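Local coordinates for ATP-dependent RNA helicase HrpB (Escherichia coli, PDB 6EUD), which hydrolyses ATP to ADP and phosphate as a DExH-box NTPase of the RNA helicase type, with a capacity to bind single-stranded RNA, at residues A[209-214]-A[267-272]; A[230-235]-A[243-248]. All coordinates share one frame; numbering follows the deposited sequence.

Contact 1: residues A[209-214]-A[267-272]; sequences EMLRQE and GMRKVV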
ATOM      1  N   GLU A 209      24.199  23.714  21.738  1.00 36.74           N
ATOM      2  CA  GLU A 209      25.592  23.337  21.828  1.00 34.07           C
ATOM      3  C   GLU A 209      26.316  23.564  20.498  1.00 33.65           C
ATOM      4  O   GLU A 209      27.479  23.953  20.482  1.00 39.82           O
ATOM      5  CB  GLU A 209      25.716  21.884  22.277  1.00 38.01           C
ATOM      6  CG  GLU A 209      27.158  21.355  22.345  1.00 46.29           C
ATOM      7  CD  GLU A 209      28.025  22.068  23.399  1.00 56.89           C
ATOM      8  OE1 GLU A 209      27.481  22.831  24.237  1.00 58.40           O
ATOM      9  OE2 GLU A 209      29.257  21.856  23.394  1.00 63.88           O
ATOM     10  N   MET A 210      25.642  23.320  19.381  1.00 31.13           N
ATOM     11  CA  MET A 210      26.228  23.640  18.088  1.00 34.83           C
ATOM     12  C   MET A 210      26.482  25.147  17.911  1.00 37.53           C
ATOM     13  O   MET A 210      27.510  25.565  17.371  1.00 34.18           O
ATOM     14  CB  MET A 210      25.339  23.125  16.968  1.00 38.92           C
ATOM     15  CG  MET A 210      26.065  23.082  15.632  1.00 45.56           C
ATOM     16  SD  MET A 210      25.853  21.539  14.822  1.00 91.99           S
ATOM     17  CE  MET A 210      26.705  21.901  13.337  1.00 46.39           C
ATOM     18  N   LEU A 211      25.539  25.948  18.390  1.00 34.98           N
ATOM     19  CA  LEU A 211      25.643  27.393  18.346  1.00 38.13           C
ATOM     20  C   LEU A 211      26.816  27.865  19.185  1.00 39.03           C
ATOM     21  O   LEU A 211      27.450  28.868  18.885  1.00 38.37           O
ATOM     22  CB  LEU A 211      24.345  28.036  18.848  1.00 37.26           C
ATOM     23  CG  LEU A 211      23.114  27.793  17.967  1.00 38.45           C
ATOM     24  CD1 LEU A 211      21.849  28.349  18.613  1.00 42.62           C
ATOM     25  CD2 LEU A 211      23.331  28.406  16.607  1.00 36.92           C
ATOM     26  N   ARG A 212      27.101  27.132  20.249  1.00 41.09           N
ATOM     27  CA  ARG A 212      28.150  27.526  21.172  1.00 39.62           C
ATOM     28  C   ARG A 212      29.529  27.221  20.605  1.00 34.65           C
ATOM     29  O   ARG A 212      30.467  27.955  20.839  1.00 39.09           O
ATOM     30  CB  ARG A 212      27.973  26.823  22.514  1.00 43.45           C
ATOM     31  CG  ARG A 212      28.878  27.359  23.634  1.00 48.05           C
ATOM     32  CD  ARG A 212      28.846  26.461  24.874  1.00 48.42           C
ATOM     33  NE  ARG A 212      29.483  25.168  24.622  1.00 52.90           N
ATOM     34  CZ  ARG A 212      30.798  24.957  24.671  1.00 62.21           C
ATOM     35  NH1 ARG A 212      31.632  25.952  24.969  1.00 66.40           N
ATOM     36  NH2 ARG A 212      31.290  23.747  24.422  1.00 65.44           N
ATOM     37  N   GLN A 213      29.652  26.127  19.869  1.00 34.69           N
ATOM     38  CA  GLN A 213      30.957  25.713  19.394  1.00 41.54           C
ATOM     39  C   GLN A 213      31.261  26.230  17.999  1.00 39.65           C
ATOM     40  O   GLN A 213      32.422  26.355  17.619  1.00 45.92           O
ATOM     41  CB  GLN A 213      31.074  24.188  19.410  1.00 45.33           C
ATOM     42  CG  GLN A 213      31.105  23.588  20.796  1.00 56.03           C
ATOM     43  CD  GLN A 213      31.477  22.121  20.767  1.00 66.86           C
ATOM     44  OE1 GLN A 213      32.148  21.657  19.843  1.00 74.18           O
ATOM     45  NE2 GLN A 213      31.033  21.376  21.774  1.00 71.66           N
ATOM     46  N   GLU A 214      30.222  26.523  17.233  1.00 33.24           N
ATOM     47  CA  GLU A 214      30.416  26.785  15.818  1.00 36.28           C
ATOM     48  C   GLU A 214      29.861  28.147  15.449  1.00 35.65           C
ATOM     49  O   GLU A 214      28.955  28.676  16.086  1.00 36.46           O
ATOM     50  CB  GLU A 214      29.770  25.699  14.940  1.00 35.76           C
ATOM     51  CG  GLU A 214      30.071  24.255  15.327  1.00 40.00           C
ATOM     52  CD  GLU A 214      31.529  23.890  15.199  1.00 47.37           C
ATOM     53  OE1 GLU A 214      32.278  24.608  14.495  1.00 46.87           O
ATOM     54  OE2 GLU A 214      31.920  22.868  15.803  1.00 50.58           O
ATOM     55  N   GLY A 267      25.191  41.670  12.971  1.00 56.63           N
ATOM     56  CA  GLY A 267      25.484  41.488  14.382  1.00 57.43           C
ATOM     57  C   GLY A 267      24.817  40.272  14.997  1.00 59.43           C
ATOM     58  O   GLY A 267      25.109  39.898  16.138  1.00 60.70           O
ATOM     59  N   MET A 268      23.918  39.645  14.250  1.00 56.55           N
ATOM     60  CA  MET A 268      23.177  38.520  14.792  1.00 52.73           C
ATOM     61  C   MET A 268      23.226  37.278  13.896  1.00 45.26           C
ATOM     62  O   MET A 268      23.655  37.332  12.749  1.00 44.26           O
ATOM     63  CB  MET A 268      21.730  38.940  15.044  1.00 54.40           C
ATOM     64  CG  MET A 268      21.596  40.054  16.094  1.00 54.47           C
ATOM     65  SD  MET A 268      19.882  40.263  16.564  1.00 82.24           S
ATOM     66  CE  MET A 268      19.136  40.484  14.953  1.00 74.45           C
ATOM     67  N   ARG A 269      22.808  36.155  14.453  1.00 40.50           N
ATOM     68  CA  ARG A 269      22.744  34.892  13.734  1.00 39.53           C
ATOM     69  C   ARG A 269      21.339  34.346  13.887  1.00 36.54           C
ATOM     70  O   ARG A 269      20.669  34.661  14.861  1.00 41.38           O
ATOM     71  CB  ARG A 269      23.781  33.904  14.280  1.00 40.58           C
ATOM     72  CG  ARG A 269      23.582  33.555  15.757  1.00 40.81           C
ATOM     73  CD  ARG A 269      24.834  32.984  16.398  1.00 38.75           C
ATOM     74  NE  ARG A 269      25.336  31.821  15.683  1.00 36.34           N
ATOM     75  CZ  ARG A 269      26.115  30.899  16.231  1.00 36.79           C
ATOM     76  NH1 ARG A 269      26.465  31.011  17.504  1.00 36.56           N
ATOM     77  NH2 ARG A 269      26.539  29.862  15.514  1.00 36.55           N
ATOM     78  N   LYS A 270      20.887  33.524  12.950  1.00 33.76           N
ATOM     79  CA  LYS A 270      19.539  32.968  13.036  1.00 33.90           C
ATOM     80  C   LYS A 270      19.507  31.445  13.103  1.00 37.05           C
ATOM     81  O   LYS A 270      20.347  30.756  12.522  1.00 40.91           O
ATOM     82  CB  LYS A 270      18.692  33.445  11.848  1.00 38.36           C
ATOM     83  CG  LYS A 270      19.159  32.895  10.518  1.00 43.18           C
ATOM     84  CD  LYS A 270      18.312  33.373   9.339  1.00 46.58           C
ATOM     85  CE  LYS A 270      18.834  32.728   8.063  1.00 43.47           C
ATOM     86  NZ  LYS A 270      18.105  33.129   6.851  1.00 43.99           N
ATOM     87  N   VAL A 271      18.523  30.932  13.833  1.00 36.51           N
ATOM     88  CA  VAL A 271      18.168  29.532  13.774  1.00 33.76           C
ATOM     89  C   VAL A 271      16.854  29.400  13.025  1.00 34.75           C
ATOM     90  O   VAL A 271      15.831  29.903  13.471  1.00 41.41           O
ATOM     91  CB  VAL A 271      18.023  28.908  15.166  1.00 32.03           C
ATOM     92  CG1 VAL A 271      17.548  27.449  15.045  1.00 25.72           C
ATOM     93  CG2 VAL A 271      19.343  29.006  15.930  1.00 30.49           C
ATOM     94  N   VAL A 272      16.885  28.730  11.885  1.00 29.67           N
ATOM     95  CA  VAL A 272      15.678  28.514  11.122  1.00 32.77           C
ATOM     96  C   VAL A 272      15.165  27.124  11.430  1.00 34.59           C
ATOM     97  O   VAL A 272      15.858  26.131  11.223  1.00 39.02           O
ATOM     98  CB  VAL A 272      15.910  28.687   9.609  1.00 26.87           C
ATOM     99  CG1 VAL A 272      14.646  28.422   8.853  1.00 29.30           C
ATOM    100  CG2 VAL A 272      16.376  30.085   9.313  1.00 31.08           C
TER
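R269 reaches from its strand to the C-terminal end of helix 199-213 and gives hydrogen bonds to two backbone carbonyls. NH1 donates to L211 O at 2.7 Å, with an N-H...O angle of 157° and the oxygen close to the guanidinium plane. NH2 donates to E214 O, on the first residue beyond the helix, at 2.8 Å along a more bent path (141°), and also bonds to G216 O. L211 O, in the last turn, has no further turn to bond, which suits an arginine with several N-H groups. A bend at chi3 (-56°) turns the guanidinium toward them.

The setting is the second RecA-like domain of the helicase, where helix 199-213 packs on a largely parallel sheet. A leucine in place of R269 would probably leave the carbonyls of L211 and E214 without these donors and the helix end less firmly tied to the strand.

Packing completes the joint: L211 lays CD2 over one face of the guanidinium, 3.7 Å above its plane, and its other methyl, CD1, makes the apolar contact, with V271 CG2 at 3.7 Å. Branched leucine can thus serve both partners, and beta-branched V271 suits a buried strand; L218 of the adjoining strand touches L211 and V271.

Contact 2: residues A[230-235]-A[243-248]; sequences RVQEQL and VLLCPL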
ATOM      1  N   ARG A 230       7.470  23.545  19.760  1.00 30.22           N
ATOM      2  CA  ARG A 230       7.983  23.074  21.044  1.00 31.09           C
ATOM      3  C   ARG A 230       9.498  23.237  21.178  1.00 33.01           C
ATOM      4  O   ARG A 230       9.980  23.622  22.256  1.00 34.04           O
ATOM      5  CB  ARG A 230       7.569  21.616  21.281  1.00 27.42           C
ATOM      6  CG  ARG A 230       6.095  21.485  21.657  1.00 31.54           C
ATOM      7  CD  ARG A 230       5.703  20.062  22.007  1.00 33.22           C
ATOM      8  NE  ARG A 230       5.736  19.199  20.832  1.00 34.84           N
ATOM      9  CZ  ARG A 230       4.749  19.100  19.953  1.00 40.28           C
ATOM     10  NH1 ARG A 230       3.647  19.819  20.099  1.00 40.92           N
ATOM     11  NH2 ARG A 230       4.867  18.278  18.922  1.00 43.25           N
ATOM     12  N   VAL A 231      10.243  22.951  20.105  1.00 31.04           N
ATOM     13  CA  VAL A 231      11.686  23.092  20.157  1.00 30.88           C
ATOM     14  C   VAL A 231      12.019  24.575  20.267  1.00 34.13           C
ATOM     15  O   VAL A 231      12.962  24.968  20.972  1.00 32.31           O
ATOM     16  CB  VAL A 231      12.387  22.482  18.922  1.00 30.52           C
ATOM     17  CG1 VAL A 231      13.829  22.964  18.835  1.00 25.77           C
ATOM     18  CG2 VAL A 231      12.309  20.966  18.950  1.00 23.26           C
ATOM     19  N   GLN A 232      11.226  25.396  19.588  1.00 36.63           N
ATOM     20  CA  GLN A 232      11.430  26.833  19.625  1.00 43.18           C
ATOM     21  C   GLN A 232      11.362  27.358  21.063  1.00 45.71           C
ATOM     22  O   GLN A 232      12.226  28.129  21.495  1.00 42.59           O
ATOM     23  CB  GLN A 232      10.404  27.557  18.745  1.00 44.25           C
ATOM     24  CG  GLN A 232      10.622  29.068  18.712  1.00 50.83           C
ATOM     25  CD  GLN A 232       9.759  29.763  17.682  1.00 52.21           C
ATOM     26  OE1 GLN A 232       8.885  29.147  17.081  1.00 54.19           O
ATOM     27  NE2 GLN A 232       9.999  31.048  17.471  1.00 50.61           N
ATOM     28  N   GLU A 233      10.342  26.926  21.799  1.00 48.08           N
ATOM     29  CA  GLU A 233      10.202  27.315  23.193  1.00 54.80           C
ATOM     30  C   GLU A 233      11.390  26.830  24.031  1.00 47.78           C
ATOM     31  O   GLU A 233      11.904  27.583  24.860  1.00 48.29           O
ATOM     32  CB  GLU A 233       8.892  26.780  23.768  1.00 70.88           C
ATOM     33  CG  GLU A 233       8.748  27.016  25.252  1.00 89.95           C
ATOM     34  CD  GLU A 233       7.322  26.854  25.722  1.00108.13           C
ATOM     35  OE1 GLU A 233       6.446  26.610  24.865  1.00118.30           O
ATOM     36  OE2 GLU A 233       7.075  26.976  26.943  1.00117.97           O
ATOM     37  N   GLN A 234      11.834  25.591  23.812  1.00 38.95           N
ATOM     38  CA  GLN A 234      12.957  25.053  24.576  1.00 37.88           C
ATOM     39  C   GLN A 234      14.249  25.754  24.208  1.00 39.29           C
ATOM     40  O   GLN A 234      15.126  25.942  25.049  1.00 43.46           O
ATOM     41  CB  GLN A 234      13.100  23.544  24.364  1.00 38.07           C
ATOM     42  CG  GLN A 234      11.925  22.764  24.909  1.00 41.04           C
ATOM     43  CD  GLN A 234      11.608  23.161  26.349  1.00 46.24           C
ATOM     44  OE1 GLN A 234      12.510  23.305  27.174  1.00 49.36           O
ATOM     45  NE2 GLN A 234      10.330  23.368  26.644  1.00 45.55           N
ATOM     46  N   LEU A 235      14.362  26.137  22.942  1.00 38.58           N
ATOM     47  CA  LEU A 235      15.553  26.806  22.436  1.00 40.29           C
ATOM     48  C   LEU A 235      15.680  28.200  23.061  1.00 41.79           C
ATOM     49  O   LEU A 235      16.761  28.636  23.449  1.00 45.08           O
ATOM     50  CB  LEU A 235      15.476  26.874  20.911  1.00 38.63           C
ATOM     51  CG  LEU A 235      16.733  26.729  20.068  1.00 40.17           C
ATOM     52  CD1 LEU A 235      17.653  25.699  20.666  1.00 38.13           C
ATOM     53  CD2 LEU A 235      16.315  26.324  18.660  1.00 34.17           C
ATOM     54  N   VAL A 243      20.972  35.464  19.140  1.00 53.53           N
ATOM     55  CA  VAL A 243      20.331  34.438  18.326  1.00 49.30           C
ATOM     56  C   VAL A 243      18.862  34.749  18.085  1.00 49.84           C
ATOM     57  O   VAL A 243      18.065  34.845  19.016  1.00 51.76           O
ATOM     58  CB  VAL A 243      20.441  33.041  18.959  1.00 45.53           C
ATOM     59  CG1 VAL A 243      19.737  32.028  18.088  1.00 47.34           C
ATOM     60  CG2 VAL A 243      21.891  32.652  19.132  1.00 46.64           C
ATOM     61  N   LEU A 244      18.529  34.898  16.812  1.00 48.78           N
ATOM     62  CA  LEU A 244      17.175  35.147  16.354  1.00 50.60           C
ATOM     63  C   LEU A 244      16.499  33.848  15.889  1.00 48.88           C
ATOM     64  O   LEU A 244      16.968  33.185  14.961  1.00 45.58           O
ATOM     65  CB  LEU A 244      17.211  36.177  15.227  1.00 57.84           C
ATOM     66  CG  LEU A 244      15.920  36.615  14.559  1.00 62.05           C
ATOM     67  CD1 LEU A 244      15.010  37.217  15.599  1.00 66.16           C
ATOM     68  CD2 LEU A 244      16.263  37.632  13.491  1.00 62.09           C
ATOM     69  N   LEU A 245      15.400  33.489  16.547  1.00 48.79           N
ATOM     70  CA  LEU A 245      14.651  32.292  16.193  1.00 44.66           C
ATOM     71  C   LEU A 245      13.616  32.550  15.114  1.00 45.80           C
ATOM     72  O   LEU A 245      12.771  33.432  15.247  1.00 48.63           O
ATOM     73  CB  LEU A 245      13.970  31.705  17.426  1.00 42.71           C
ATOM     74  CG  LEU A 245      14.924  31.182  18.497  1.00 48.90           C
ATOM     75  CD1 LEU A 245      14.156  30.465  19.607  1.00 49.96           C
ATOM     76  CD2 LEU A 245      15.977  30.263  17.884  1.00 48.27           C
ATOM     77  N   CYS A 246      13.668  31.741  14.061  1.00 44.20           N
ATOM     78  CA  CYS A 246      12.816  31.921  12.889  1.00 41.06           C
ATOM     79  C   CYS A 246      12.150  30.642  12.453  1.00 42.51           C
ATOM     80  O   CYS A 246      12.715  29.906  11.652  1.00 46.55           O
ATOM     81  CB  CYS A 246      13.629  32.461  11.712  1.00 40.43           C
ATOM     82  SG  CYS A 246      14.628  33.883  12.117  1.00 48.73           S
ATOM     83  N   PRO A 247      10.941  30.376  12.960  1.00 44.71           N
ATOM     84  CA  PRO A 247      10.148  29.241  12.465  1.00 43.63           C
ATOM     85  C   PRO A 247       9.815  29.406  10.990  1.00 43.68           C
ATOM     86  O   PRO A 247       9.806  30.513  10.489  1.00 48.81           O
ATOM     87  CB  PRO A 247       8.880  29.288  13.323  1.00 43.31           C
ATOM     88  CG  PRO A 247       8.840  30.697  13.851  1.00 44.39           C
ATOM     89  CD  PRO A 247      10.260  31.096  14.047  1.00 44.38           C
ATOM     90  N   LEU A 248       9.557  28.308  10.302  1.00 50.06           N
ATOM     91  CA  LEU A 248       9.250  28.357   8.886  1.00 56.46           C
ATOM     92  C   LEU A 248       8.273  27.256   8.511  1.00 62.72           C
ATOM     93  O   LEU A 248       8.654  26.096   8.300  1.00 58.95           O
ATOM     94  CB  LEU A 248      10.520  28.241   8.044  1.00 57.80           C
ATOM     95  CG  LEU A 248      10.296  28.519   6.560  1.00 57.91           C
ATOM     96  CD1 LEU A 248       9.743  29.899   6.411  1.00 61.00           C
ATOM     97  CD2 LEU A 248      11.573  28.400   5.789  1.00 57.73           C
TER
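The backbone N of L235 donates to V231 O at 2.7 Å, a regular helical bond in the turn that presents Q232 to L245 and P247, and L235 to L245. Helix 225-236 belongs to a beta-alpha-beta crossover of the RecA-like fold: it links strand 217-221 to strand 243-248, which lies parallel to it in the same sheet with strand 269-274 between them. Helix and following strand run antiparallel, at 176°, and their short axes come within 9.8 Å, leaving room for a layer of side chains.

L245 fills the middle of that layer. Its CD1 comes 3.6 Å from Q232 O and also touches the CG of Q232, so the methyl packs against both the helix backbone and the aliphatic part of the glutamine. Its second methyl, CD2, meets L235 CD2 at 4.0 Å. Leucine suits each of these places because its forked end can fill space on two sides, and I239 after the helix also touches L245.

Glutamine suits the partly exposed place of Q232, its amide carrying on to P247. With CG anti to the backbone N (chi1 -178°) and the chain extended beyond it, the side chain crosses P247 at about a right angle. Proline offers the amide a rigid aliphatic surface, the CG-CD side of the ring, with OE1 3.6 Å from P247 CG and NE2 3.4 Å from P247 CD.

In the fold
Contacts 1 and 2 lie in the same RecA-like domain, in the helicase C-terminal region, with centres 12 Å apart. Along the chain, helix 199-213 comes first, then helix 225-236 and strand 243-248 of contact 2, and finally strand 269-274, which closes contact 1. The two strands are parallel neighbours, joined by backbone bonds such as C246 N to V271 O (2.9 Å), and V271 packs against L245, so the two apolar layers merge. I239 touches both L211 and L245, while Q234 reaches A204 between the helices. Both helices thus cover one face of the sheet, helix 256-261 lies against C246 on the other, and together the contacts build this domain's helix-on-sheet packing, away from the predicted ATP-binding residues.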